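Local coordinates for L-Ala-D/L-Glu epimerase, a muconate lactonizing enzyme (Klebsiella pneumoniae subsp. pneumoniae MGH 78578, PDB 3FCP), which belongs to the enolase superfamily, joining an N-terminal alpha/beta domain to a C-terminal TIM-barrel-type domain that carries a magnesium ion, at residues 47-52 / 113-118; 225-230 / 245-250; 146-151 / 180-185; 300-305 / 325-330. All blocks are in the same frame, centred on the assembly; numbering follows the deposited sequence.

Interaction 1 (47-52 / 113-118)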
loop_
_atom_site.group_PDB
_atom_site.type_symbol
_atom_site.label_atom_id
_atom_site.label_comp_id
_atom_site.label_asym_id
_atom_site.label_seq_id
_atom_site.Cartn_x
_atom_site.Cartn_y
_atom_site.Cartn_z
ATOM N N CYS A 47 33.805 19.105 37.970
ATOM C CA CYS A 47 33.608 17.697 37.655
ATOM C C CYS A 47 32.132 17.405 37.424
ATOM O O CYS A 47 31.259 18.049 38.011
ATOM C CB CYS A 47 34.119 16.801 38.787
ATOM S SG CYS A 47 35.915 16.789 39.002
ATOM N N GLY A 48 31.867 16.429 36.563
ATOM C CA GLY A 48 30.504 16.026 36.272
ATOM C C GLY A 48 30.452 14.518 36.416
ATOM O O GLY A 48 31.440 13.841 36.125
ATOM N N ILE A 49 29.331 13.977 36.882
ATOM C CA ILE A 49 29.238 12.532 37.025
ATOM C C ILE A 49 28.104 11.959 36.191
ATOM O O ILE A 49 27.154 12.661 35.831
ATOM C CB ILE A 49 29.048 12.094 38.504
ATOM C CG1 ILE A 49 27.810 12.762 39.100
ATOM C CG2 ILE A 49 30.307 12.416 39.308
ATOM C CD1 ILE A 49 27.490 12.295 40.518
ATOM N N GLY A 50 28.215 10.674 35.882
ATOM C CA GLY A 50 27.199 10.024 35.078
ATOM C C GLY A 50 27.116 8.552 35.405
ATOM O O GLY A 50 27.989 8.014 36.089
ATOM N N GLU A 51 26.077 7.897 34.901
ATOM C CA GLU A 51 25.878 6.477 35.164
ATOM C C GLU A 51 25.329 5.704 33.972
ATOM O O GLU A 51 24.414 6.161 33.296
ATOM C CB GLU A 51 24.906 6.300 36.334
ATOM C CG GLU A 51 24.622 4.846 36.675
ATOM C CD GLU A 51 23.558 4.685 37.756
ATOM O OE1 GLU A 51 23.293 5.656 38.493
ATOM O OE2 GLU A 51 22.995 3.577 37.873
ATOM N N ALA A 52 25.890 4.526 33.733
ATOM C CA ALA A 52 25.417 3.650 32.663
ATOM C C ALA A 52 25.208 2.310 33.355
ATOM O O ALA A 52 26.160 1.688 33.830
ATOM C CB ALA A 52 26.455 3.527 31.556
ATOM N N LEU A 113 28.751 15.322 31.248
ATOM C CA LEU A 113 28.992 16.584 30.559
ATOM C C LEU A 113 27.922 17.592 30.954
ATOM O O LEU A 113 28.226 18.764 31.211
ATOM C CB LEU A 113 28.974 16.385 29.035
ATOM C CG LEU A 113 30.200 15.680 28.447
ATOM C CD1 LEU A 113 29.941 15.298 26.994
ATOM C CD2 LEU A 113 31.408 16.607 28.563
ATOM N N LEU A 114 26.671 17.141 30.994
ATOM C CA LEU A 114 25.565 18.016 31.375
ATOM C C LEU A 114 25.649 18.402 32.854
ATOM O O LEU A 114 25.343 19.533 33.222
ATOM C CB LEU A 114 24.219 17.339 31.085
ATOM C CG LEU A 114 23.800 17.285 29.608
ATOM C CD1 LEU A 114 22.604 16.363 29.443
ATOM C CD2 LEU A 114 23.472 18.692 29.112
ATOM N N ASP A 115 26.055 17.459 33.699
ATOM C CA ASP A 115 26.192 17.735 35.131
ATOM C C ASP A 115 27.207 18.863 35.321
ATOM O O ASP A 115 26.940 19.839 36.018
ATOM C CB ASP A 115 26.654 16.465 35.872
ATOM C CG ASP A 115 26.743 16.654 37.389
ATOM O OD1 ASP A 115 25.969 17.457 37.952
ATOM O OD2 ASP A 115 27.581 15.973 38.025
ATOM N N ALA A 116 28.357 18.739 34.662
ATOM C CA ALA A 116 29.420 19.732 34.771
ATOM C C ALA A 116 29.053 21.102 34.207
ATOM O O ALA A 116 29.361 22.126 34.817
ATOM C CB ALA A 116 30.699 19.211 34.097
ATOM N N GLN A 117 28.399 21.144 33.052
ATOM C CA GLN A 117 28.035 22.442 32.489
ATOM C C GLN A 117 26.912 23.073 33.314
ATOM O O GLN A 117 26.771 24.296 33.358
ATOM C CB GLN A 117 27.625 22.303 31.019
ATOM C CG GLN A 117 27.467 23.643 30.281
ATOM C CD GLN A 117 28.733 24.513 30.303
ATOM O OE1 GLN A 117 29.810 24.070 30.708
ATOM N NE2 GLN A 117 28.600 25.753 29.850
ATOM N N GLY A 118 26.115 22.235 33.972
ATOM C CA GLY A 118 25.049 22.753 34.812
ATOM C C GLY A 118 25.679 23.452 36.006
ATOM O O GLY A 118 25.304 24.571 36.362
#
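In the N-terminal domain of the enolase superfamily, helix 103-121 comes up against the outer edge of strand 47-53, an edge strand, within this chain, of the three-stranded antiparallel sheet 7-17, 33-42 and 47-53, and here Gly-48 meets Ala-116 and Asp-115 of that helix. The segment axes approach to 5.8 Å with an angle of 148° between their N-to-C directions, so helix and strand run roughly antiparallel. The closeness depends on Gly-48: its CA lies 4.1 Å from CA of Ala-116, and a beta carbon on it would point at the helix and collide with the backbone N of Ala-116. CB of Ala-116 rests 3.9 Å from CA of Gly-48, a small methyl against a bare backbone.

The polar anchor is the carboxylate of Asp-115. With CG anti to the backbone N (chi1 -177°), the group reaches the strand backbone, and OD2 of Asp-115 accepts the edge N-H of Ile-49 at 2.9 Å through its anti lone pair, the one directed away from OD1. The N-H...O angle of 158° marks a fairly straight bond. Ile-49 directs its CB away from the helix, yet CG1 stands 3.4 Å from OD2 of Asp-115, so its CG1 methylene flanks the same oxygen, while the side chain also touches Val-308 of helix 307-317. OD1 of Asp-115 accepts from the backbone N of Leu-358, so the two oxygens of this buried carboxylate serve different parts of the chain. On its other edge the strand bonds to 33-42, Gly-48 pairing with Leu-40. The result is a helix docked on a sheet edge in the N-terminal alpha+beta domain, with a glycine at the closest approach.

Interaction 2 (225-230 / 245-250). With MG (magnesium ion), chain I.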
loop_
_atom_site.group_PDB
_atom_site.type_symbol
_atom_site.label_atom_id
_atom_site.label_comp_id
_atom_site.label_asym_id
_atom_site.label_seq_id
_atom_site.Cartn_x
_atom_site.Cartn_y
_atom_site.Cartn_z
ATOM N N GLU A 225 3.344 -3.511 27.549
ATOM C CA GLU A 225 4.693 -3.184 27.097
ATOM C C GLU A 225 5.411 -4.308 26.347
ATOM O O GLU A 225 5.441 -5.456 26.801
ATOM C CB GLU A 225 5.545 -2.751 28.295
ATOM C CG GLU A 225 6.899 -2.145 27.929
ATOM C CD GLU A 225 7.727 -1.758 29.148
ATOM O OE1 GLU A 225 7.153 -1.639 30.258
ATOM O OE2 GLU A 225 8.952 -1.559 28.993
ATOM N N GLN A 226 5.982 -3.950 25.197
ATOM C CA GLN A 226 6.754 -4.853 24.337
ATOM C C GLN A 226 6.317 -6.313 24.418
ATOM O O GLN A 226 7.089 -7.184 24.830
ATOM C CB GLN A 226 8.239 -4.735 24.696
ATOM C CG GLN A 226 9.205 -5.283 23.661
ATOM C CD GLN A 226 9.170 -4.503 22.356
ATOM O OE1 GLN A 226 9.329 -3.280 22.340
ATOM N NE2 GLN A 226 8.964 -5.210 21.255
ATOM N N PRO A 227 5.074 -6.604 24.002
ATOM C CA PRO A 227 4.552 -7.974 24.042
ATOM C C PRO A 227 5.330 -8.968 23.192
ATOM O O PRO A 227 5.509 -10.120 23.588
ATOM C CB PRO A 227 3.103 -7.803 23.577
ATOM C CG PRO A 227 3.169 -6.589 22.683
ATOM C CD PRO A 227 4.067 -5.670 23.467
ATOM N N VAL A 228 5.800 -8.519 22.031
ATOM C CA VAL A 228 6.550 -9.387 21.130
ATOM C C VAL A 228 8.021 -8.987 21.007
ATOM O O VAL A 228 8.455 -7.978 21.563
ATOM C CB VAL A 228 5.911 -9.402 19.718
ATOM C CG1 VAL A 228 4.522 -10.010 19.785
ATOM C CG2 VAL A 228 5.842 -7.984 19.157
ATOM N N SER A 229 8.777 -9.792 20.269
ATOM C CA SER A 229 10.203 -9.556 20.063
ATOM C C SER A 229 10.488 -8.319 19.218
ATOM O O SER A 229 9.694 -7.945 18.351
ATOM C CB SER A 229 10.839 -10.770 19.377
ATOM O OG SER A 229 12.168 -10.475 18.974
ATOM N N ALA A 230 11.627 -7.688 19.479
ATOM C CA ALA A 230 12.035 -6.517 18.716
ATOM C C ALA A 230 12.469 -7.010 17.333
ATOM O O ALA A 230 12.769 -6.216 16.449
ATOM C CB ALA A 230 13.188 -5.794 19.421
ATOM N N THR A 245 -6.414 -1.687 23.648
ATOM C CA THR A 245 -5.785 -1.006 24.761
ATOM C C THR A 245 -4.449 -0.503 24.230
ATOM O O THR A 245 -4.047 -0.868 23.126
ATOM C CB THR A 245 -5.589 -1.895 26.010
ATOM O OG1 THR A 245 -5.326 -1.042 27.130
ATOM C CG2 THR A 245 -4.421 -2.859 25.846
ATOM N N ALA A 246 -3.772 0.340 24.995
ATOM C CA ALA A 246 -2.502 0.907 24.553
ATOM C C ALA A 246 -1.298 -0.035 24.579
ATOM O O ALA A 246 -1.157 -0.862 25.480
ATOM C CB ALA A 246 -2.194 2.162 25.373
ATOM N N ILE A 247 -0.430 0.115 23.579
ATOM C CA ILE A 247 0.796 -0.668 23.461
ATOM C C ILE A 247 1.989 0.264 23.714
ATOM O O ILE A 247 2.043 1.379 23.185
ATOM C CB ILE A 247 0.956 -1.298 22.041
ATOM C CG1 ILE A 247 -0.250 -2.188 21.711
ATOM C CG2 ILE A 247 2.238 -2.114 21.975
ATOM C CD1 ILE A 247 -0.558 -3.245 22.765
ATOM N N LEU A 248 2.933 -0.202 24.522
ATOM C CA LEU A 248 4.131 0.558 24.861
ATOM C C LEU A 248 5.340 -0.126 24.212
ATOM O O LEU A 248 5.613 -1.296 24.474
ATOM C CB LEU A 248 4.326 0.572 26.384
ATOM C CG LEU A 248 5.018 1.735 27.117
ATOM C CD1 LEU A 248 5.957 1.151 28.170
ATOM C CD2 LEU A 248 5.765 2.663 26.166
ATOM N N ALA A 249 6.057 0.597 23.362
ATOM C CA ALA A 249 7.236 0.029 22.720
ATOM C C ALA A 249 8.470 0.256 23.603
ATOM O O ALA A 249 8.664 1.355 24.126
ATOM C CB ALA A 249 7.445 0.679 21.352
ATOM N N ASP A 250 9.286 -0.776 23.788
ATOM C CA ASP A 250 10.508 -0.625 24.580
ATOM C C ASP A 250 11.703 -0.988 23.705
ATOM O O ASP A 250 12.246 -0.123 23.018
ATOM C CB ASP A 250 10.487 -1.500 25.852
ATOM C CG ASP A 250 11.722 -1.280 26.742
ATOM O OD1 ASP A 250 12.533 -0.372 26.440
ATOM O OD2 ASP A 250 11.885 -2.011 27.748
HETATM MG MG MG I . 12.168 -4.272 28.140
HETATM O O HOH W 1 9.679 -4.050 27.935
HETATM O O HOH W 2 11.304 -4.687 30.375
HETATM O O HOH W 3 14.150 -3.771 29.720
#
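The carboxylates of Glu-225 and Asp-250 meet with their planes 52° apart, and OE2 of Glu-225 lies 3.2 Å from OD2 of Asp-250. Both atoms are acceptors, so no bond joins them directly. Water 1 donates to OE2 of Glu-225 and also binds the magnesium ion, which OD2 of Asp-250 ligates at 2.3 Å. Each carboxylate has a lysine partner: Lys-168 forms a salt bridge with OE1 of Glu-225, Lys-277 with OD1 of Asp-250. Beside the glutamate carboxylate, CD1 of Leu-248 touches CG of Glu-225 at 3.4 Å, the two side chains running alongside in the same direction.

The chain of Gln-226 bends at chi2 (65°), bringing its amide, the third flat group, to Asp-250. OE1 of Gln-226 accepts the N-H of Asp-250 at 2.9 Å in the carbonyl plane, and NE2 of Gln-226 donates, within its own amide plane, to O of Val-228 at 2.8 Å. Bonds at both ends fix the amide's rotation. Separately, N of Gln-226 donates to O of Leu-248 at 2.8 Å, nearly linearly (176°), next to the parallel bridge of Glu-225 with Leu-248. Asn-201 and Glu-251 complete the protein ligands of the metal site, which sits at the C-terminal ends of barrel strands, as in other members of the enolase superfamily.

Interaction 3 (146-151 / 180-185)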
loop_
_atom_site.group_PDB
_atom_site.type_symbol
_atom_site.label_atom_id
_atom_site.label_comp_id
_atom_site.label_asym_id
_atom_site.label_seq_id
_atom_site.Cartn_x
_atom_site.Cartn_y
_atom_site.Cartn_z
ATOM N N GLY A 146 6.944 -12.834 41.459
ATOM C CA GLY A 146 6.689 -14.160 40.931
ATOM C C GLY A 146 5.550 -14.838 41.673
ATOM O O GLY A 146 5.144 -15.945 41.320
ATOM N N ASP A 147 5.035 -14.171 42.704
ATOM C CA ASP A 147 3.928 -14.704 43.499
ATOM C C ASP A 147 2.740 -13.740 43.497
ATOM O O ASP A 147 2.844 -12.610 43.978
ATOM C CB ASP A 147 4.378 -14.946 44.945
ATOM C CG ASP A 147 3.266 -15.522 45.811
ATOM O OD1 ASP A 147 2.903 -16.698 45.610
ATOM O OD2 ASP A 147 2.745 -14.797 46.685
ATOM N N THR A 148 1.609 -14.194 42.966
ATOM C CA THR A 148 0.409 -13.368 42.895
ATOM C C THR A 148 0.049 -12.767 44.249
ATOM O O THR A 148 -0.161 -11.560 44.366
ATOM C CB THR A 148 -0.792 -14.183 42.387
ATOM O OG1 THR A 148 -0.463 -14.782 41.129
ATOM C CG2 THR A 148 -2.011 -13.290 42.216
ATOM N N ALA A 149 -0.024 -13.619 45.268
ATOM C CA ALA A 149 -0.365 -13.181 46.618
ATOM C C ALA A 149 0.600 -12.108 47.114
ATOM O O ALA A 149 0.181 -11.064 47.616
ATOM C CB ALA A 149 -0.359 -14.378 47.573
ATOM N N LYS A 150 1.897 -12.359 46.974
ATOM C CA LYS A 150 2.891 -11.387 47.415
ATOM C C LYS A 150 2.730 -10.054 46.685
ATOM O O LYS A 150 2.763 -8.991 47.310
ATOM C CB LYS A 150 4.303 -11.939 47.204
ATOM C CG LYS A 150 4.635 -13.120 48.106
ATOM C CD LYS A 150 6.069 -13.591 47.926
ATOM C CE LYS A 150 6.358 -14.806 48.801
ATOM N NZ LYS A 150 7.755 -15.303 48.633
ATOM N N ASP A 151 2.545 -10.110 45.367
ATOM C CA ASP A 151 2.381 -8.896 44.569
ATOM C C ASP A 151 1.174 -8.078 45.013
ATOM O O ASP A 151 1.270 -6.863 45.179
ATOM C CB ASP A 151 2.236 -9.235 43.083
ATOM C CG ASP A 151 3.509 -9.799 42.486
ATOM O OD1 ASP A 151 4.604 -9.494 43.007
ATOM O OD2 ASP A 151 3.418 -10.536 41.481
ATOM N N LEU A 180 -1.865 -14.991 32.555
ATOM C CA LEU A 180 -3.127 -14.264 32.436
ATOM C C LEU A 180 -3.956 -14.363 33.714
ATOM O O LEU A 180 -4.639 -13.412 34.092
ATOM C CB LEU A 180 -3.949 -14.781 31.241
ATOM C CG LEU A 180 -3.402 -14.486 29.840
ATOM C CD1 LEU A 180 -4.339 -15.057 28.783
ATOM C CD2 LEU A 180 -3.255 -12.987 29.657
ATOM N N ARG A 181 -3.908 -15.516 34.373
ATOM C CA ARG A 181 -4.655 -15.702 35.619
ATOM C C ARG A 181 -3.994 -14.855 36.698
ATOM O O ARG A 181 -4.664 -14.289 37.563
ATOM C CB ARG A 181 -4.655 -17.179 36.023
ATOM C CG ARG A 181 -5.461 -18.057 35.077
ATOM C CD ARG A 181 -5.288 -19.542 35.356
ATOM N NE ARG A 181 -5.644 -19.912 36.724
ATOM C CZ ARG A 181 -4.809 -19.861 37.757
ATOM N NH1 ARG A 181 -3.557 -19.456 37.585
ATOM N NH2 ARG A 181 -5.225 -20.218 38.966
ATOM N N HIS A 182 -2.669 -14.776 36.631
ATOM C CA HIS A 182 -1.889 -13.977 37.571
ATOM C C HIS A 182 -2.297 -12.511 37.435
ATOM O O HIS A 182 -2.641 -11.857 38.418
ATOM C CB HIS A 182 -0.395 -14.134 37.263
ATOM C CG HIS A 182 0.482 -13.129 37.944
ATOM N ND1 HIS A 182 0.714 -13.138 39.303
ATOM C CD2 HIS A 182 1.202 -12.093 37.446
ATOM C CE1 HIS A 182 1.540 -12.154 39.613
ATOM N NE2 HIS A 182 1.852 -11.504 38.505
ATOM N N THR A 183 -2.274 -12.002 36.207
ATOM C CA THR A 183 -2.626 -10.609 35.972
ATOM C C THR A 183 -4.092 -10.324 36.293
ATOM O O THR A 183 -4.407 -9.297 36.889
ATOM C CB THR A 183 -2.292 -10.179 34.509
ATOM O OG1 THR A 183 -2.817 -8.866 34.260
ATOM C CG2 THR A 183 -2.886 -11.144 33.516
ATOM N N ARG A 184 -4.986 -11.233 35.920
ATOM C CA ARG A 184 -6.407 -11.035 36.201
ATOM C C ARG A 184 -6.637 -10.883 37.708
ATOM O O ARG A 184 -7.406 -10.024 38.142
ATOM C CB ARG A 184 -7.233 -12.209 35.673
ATOM C CG ARG A 184 -8.740 -12.004 35.809
ATOM C CD ARG A 184 -9.516 -13.218 35.321
ATOM N NE ARG A 184 -9.262 -13.501 33.910
ATOM C CZ ARG A 184 -9.651 -12.718 32.906
ATOM N NH1 ARG A 184 -9.373 -13.057 31.652
ATOM N NH2 ARG A 184 -10.323 -11.598 33.152
ATOM N N ALA A 185 -5.961 -11.715 38.498
ATOM C CA ALA A 185 -6.089 -11.667 39.955
ATOM C C ALA A 185 -5.676 -10.302 40.497
ATOM O O ALA A 185 -6.357 -9.723 41.351
ATOM C CB ALA A 185 -5.235 -12.762 40.592
#
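His-182 swings its ring across to helix 148-158 because CG is anti to the backbone N (chi1 167°), while Thr-148, with chi1 -55°, sets OG1 beside its own backbone N and turns that hydroxyl to meet the ring. The threonine and histidine side chains run antiparallel alongside each other, and OG1 of Thr-148 comes to 2.7 Å from ND1 of His-182 in a hydrogen bond. The hydroxyl arrives at the ring's edge, near its plane, as expected for a bond to a ring nitrogen.

Further round the same edge, OD2 of Asp-151 lies in the ring plane, 3.1 Å from CE1 of His-182. The carboxylate is turned 69° from the ring, and the aspartate side chain comes in roughly perpendicular to that of the histidine. The separation from OD2 of Asp-151 to NE2 of His-182 is 3.5 Å with a poor angle, so this approach is a contact to a carbon that is probably polarised by its two nitrogens and not a hydrogen bond to nitrogen. The other oxygen, OD1 of Asp-151, is held by the hydroxyl of Ser-145, which ties the carboxylate to the loop before the helix.

The other branch of Thr-148 is apolar: CG2 packs on CB of Ala-185 at 3.6 Å, one turn along from His-182 on helix 176-189. Thr-148 thus uses its hydroxyl on the histidine and its methyl on the alanine. The contact joins two outer helices of the barrel domain near the surface. Its chemistry implies an imidazole oriented by one hydrogen bond at ND1, whose protonation a carboxylate at its edge would probably favour.

Interaction 4 (300-305 / 325-330)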
loop_
_atom_site.group_PDB
_atom_site.type_symbol
_atom_site.label_atom_id
_atom_site.label_comp_id
_atom_site.label_asym_id
_atom_site.label_seq_id
_atom_site.Cartn_x
_atom_site.Cartn_y
_atom_site.Cartn_z
ATOM N N GLY A 300 8.499 7.606 30.841
ATOM C CA GLY A 300 9.862 7.725 31.350
ATOM C C GLY A 300 10.406 6.382 31.810
ATOM O O GLY A 300 10.139 5.946 32.934
ATOM N N GLY A 301 11.183 5.730 30.947
ATOM C CA GLY A 301 11.710 4.414 31.267
ATOM C C GLY A 301 13.025 4.341 32.019
ATOM O O GLY A 301 13.753 5.329 32.118
ATOM N N THR A 302 13.333 3.149 32.532
ATOM C CA THR A 302 14.559 2.921 33.300
ATOM C C THR A 302 15.231 1.605 32.962
ATOM O O THR A 302 14.611 0.701 32.398
ATOM C CB THR A 302 14.276 2.879 34.835
ATOM O OG1 THR A 302 15.507 2.981 35.562
ATOM C CG2 THR A 302 13.575 1.570 35.220
ATOM N N MET A 303 16.511 1.521 33.316
ATOM C CA MET A 303 17.297 0.308 33.154
ATOM C C MET A 303 17.679 -0.080 34.590
ATOM O O MET A 303 18.631 -0.830 34.834
ATOM C CB MET A 303 18.548 0.571 32.308
ATOM C CG MET A 303 18.289 0.740 30.801
ATOM S SD MET A 303 17.415 -0.621 29.972
ATOM C CE MET A 303 18.471 -1.959 30.277
ATOM N N LEU A 304 16.890 0.438 35.529
ATOM C CA LEU A 304 17.076 0.227 36.964
ATOM C C LEU A 304 18.372 0.881 37.451
ATOM O O LEU A 304 19.161 0.278 38.176
ATOM C CB LEU A 304 17.056 -1.271 37.311
ATOM C CG LEU A 304 15.715 -1.981 37.065
ATOM C CD1 LEU A 304 15.785 -3.430 37.549
ATOM C CD2 LEU A 304 14.610 -1.246 37.793
ATOM N N GLU A 305 18.578 2.126 37.030
ATOM C CA GLU A 305 19.748 2.900 37.422
ATOM C C GLU A 305 19.686 3.251 38.904
ATOM O O GLU A 305 18.610 3.247 39.508
ATOM C CB GLU A 305 19.802 4.230 36.649
ATOM C CG GLU A 305 20.143 4.162 35.167
ATOM C CD GLU A 305 18.966 3.801 34.277
ATOM O OE1 GLU A 305 17.810 3.764 34.757
ATOM O OE2 GLU A 305 19.206 3.562 33.077
ATOM N N GLY A 325 3.447 8.546 32.679
ATOM C CA GLY A 325 4.267 8.665 33.876
ATOM C C GLY A 325 5.673 8.121 33.694
ATOM O O GLY A 325 6.193 8.102 32.580
ATOM N N THR A 326 6.298 7.691 34.790
ATOM C CA THR A 326 7.654 7.140 34.736
ATOM C C THR A 326 7.783 5.933 35.652
ATOM O O THR A 326 6.918 5.680 36.501
ATOM C CB THR A 326 8.735 8.167 35.187
ATOM O OG1 THR A 326 8.946 8.050 36.602
ATOM C CG2 THR A 326 8.298 9.599 34.876
ATOM N N GLU A 327 8.873 5.195 35.476
ATOM C CA GLU A 327 9.174 4.027 36.292
ATOM C C GLU A 327 10.549 4.219 36.936
ATOM O O GLU A 327 11.356 3.291 37.004
ATOM C CB GLU A 327 9.169 2.757 35.429
ATOM C CG GLU A 327 9.932 2.893 34.113
ATOM C CD GLU A 327 9.996 1.597 33.335
ATOM O OE1 GLU A 327 9.018 0.822 33.387
ATOM O OE2 GLU A 327 11.017 1.358 32.657
ATOM N N MET A 328 10.818 5.429 37.417
ATOM C CA MET A 328 12.112 5.710 38.027
ATOM C C MET A 328 12.236 5.350 39.512
ATOM O O MET A 328 12.507 6.205 40.363
ATOM C CB MET A 328 12.486 7.170 37.777
ATOM C CG MET A 328 13.460 7.332 36.587
ATOM S SD MET A 328 12.910 6.653 35.007
ATOM C CE MET A 328 12.940 5.195 35.206
ATOM N N PHE A 329 12.067 4.060 39.802
ATOM C CA PHE A 329 12.144 3.540 41.168
ATOM C C PHE A 329 13.440 2.768 41.430
ATOM O O PHE A 329 13.612 2.165 42.498
ATOM C CB PHE A 329 10.937 2.631 41.435
ATOM C CG PHE A 329 10.833 1.462 40.489
ATOM C CD1 PHE A 329 11.674 0.363 40.624
ATOM C CD2 PHE A 329 9.902 1.470 39.454
ATOM C CE1 PHE A 329 11.595 -0.711 39.743
ATOM C CE2 PHE A 329 9.813 0.399 38.563
ATOM C CZ PHE A 329 10.662 -0.695 38.709
ATOM N N GLY A 330 14.342 2.792 40.454
ATOM C CA GLY A 330 15.609 2.089 40.571
ATOM C C GLY A 330 16.334 2.230 41.902
ATOM O O GLY A 330 16.777 1.228 42.464
HETATM O O HOH W 4 15.199 4.327 38.264
HETATM O O HOH W 5 18.205 -0.471 40.998
#
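Thr-302 and Glu-327 meet at a slant, and the carboxylate of Glu-327 ends at the threonine backbone. CG of Glu-327 lies between its backbone N and carbonyl carbon (chi1 46°), and the chain extends from there past Gly-301, placing OE2 of Glu-327 to accept the N-H of Thr-302 at 2.9 Å through its anti lone pair. OE2 of Glu-327 also stands 3.4 Å from CA of Gly-301. OE1 of Glu-327 belongs to a separate network, salt-bridged to Lys-168 and hydrogen-bonded to the hydroxyl of Tyr-299.

Next to this crossing the backbones are sewn together around Gly-300. Its N donates to O of Gly-325 at 2.9 Å, and its O accepts the N-H of Glu-327 at 2.9 Å, with the donor nearly in line with the carbonyl. The lack of a side chain on Gly-300 lets its CA come to 4.1 Å from CA of Thr-326; a beta carbon there would strike CB of Thr-326.

The hydroxyl of Thr-302, anti to the backbone N (chi1 -166°), bonds within its own loop. OG1 of Thr-302 donates to OE1 of Glu-305 at 2.6 Å and accepts from N of Leu-304, an ST turn; OE1 of Glu-305 also takes the N-H of Met-303, from above the carboxylate plane. Water 4 links OG1 of Thr-302 to N of Gly-330, and water 5 links the carbonyl oxygens of Leu-304 and Gly-330.

At the far end CD2 of Leu-304 lies 3.6 Å from CE1 of Phe-329, while Trp-141 meets that ring edge-to-face. Chemically, the side chain of Glu-327, about 7 Å from the magnesium ion, is held by backbone, lysine and tyrosine, three partners that limit its carboxylate's rotation.

In the fold
From the N terminus, interaction 1 closes first, bringing strand 47-53 and helix 103-121 together across 60 residues of the N-terminal domain. The chain then enters the barrel, where interaction 3 spans one strand, 166-170, to join two outer helices. Interaction 2 closes a short loop over helix 233-242 between adjacent strands, and interaction 4 brings the loop after strand 297-300 to the loop that follows helix 307-317. The four closures are in series and none cross. Interactions 2 and 4 approach to about 4 Å at their nearest atoms, and Lys-168 bonds to a glutamate of each. Interactions 1 and 4 touch where Glu-51 packs on Glu-305, tying the two domains together; interaction 3 remains peripheral.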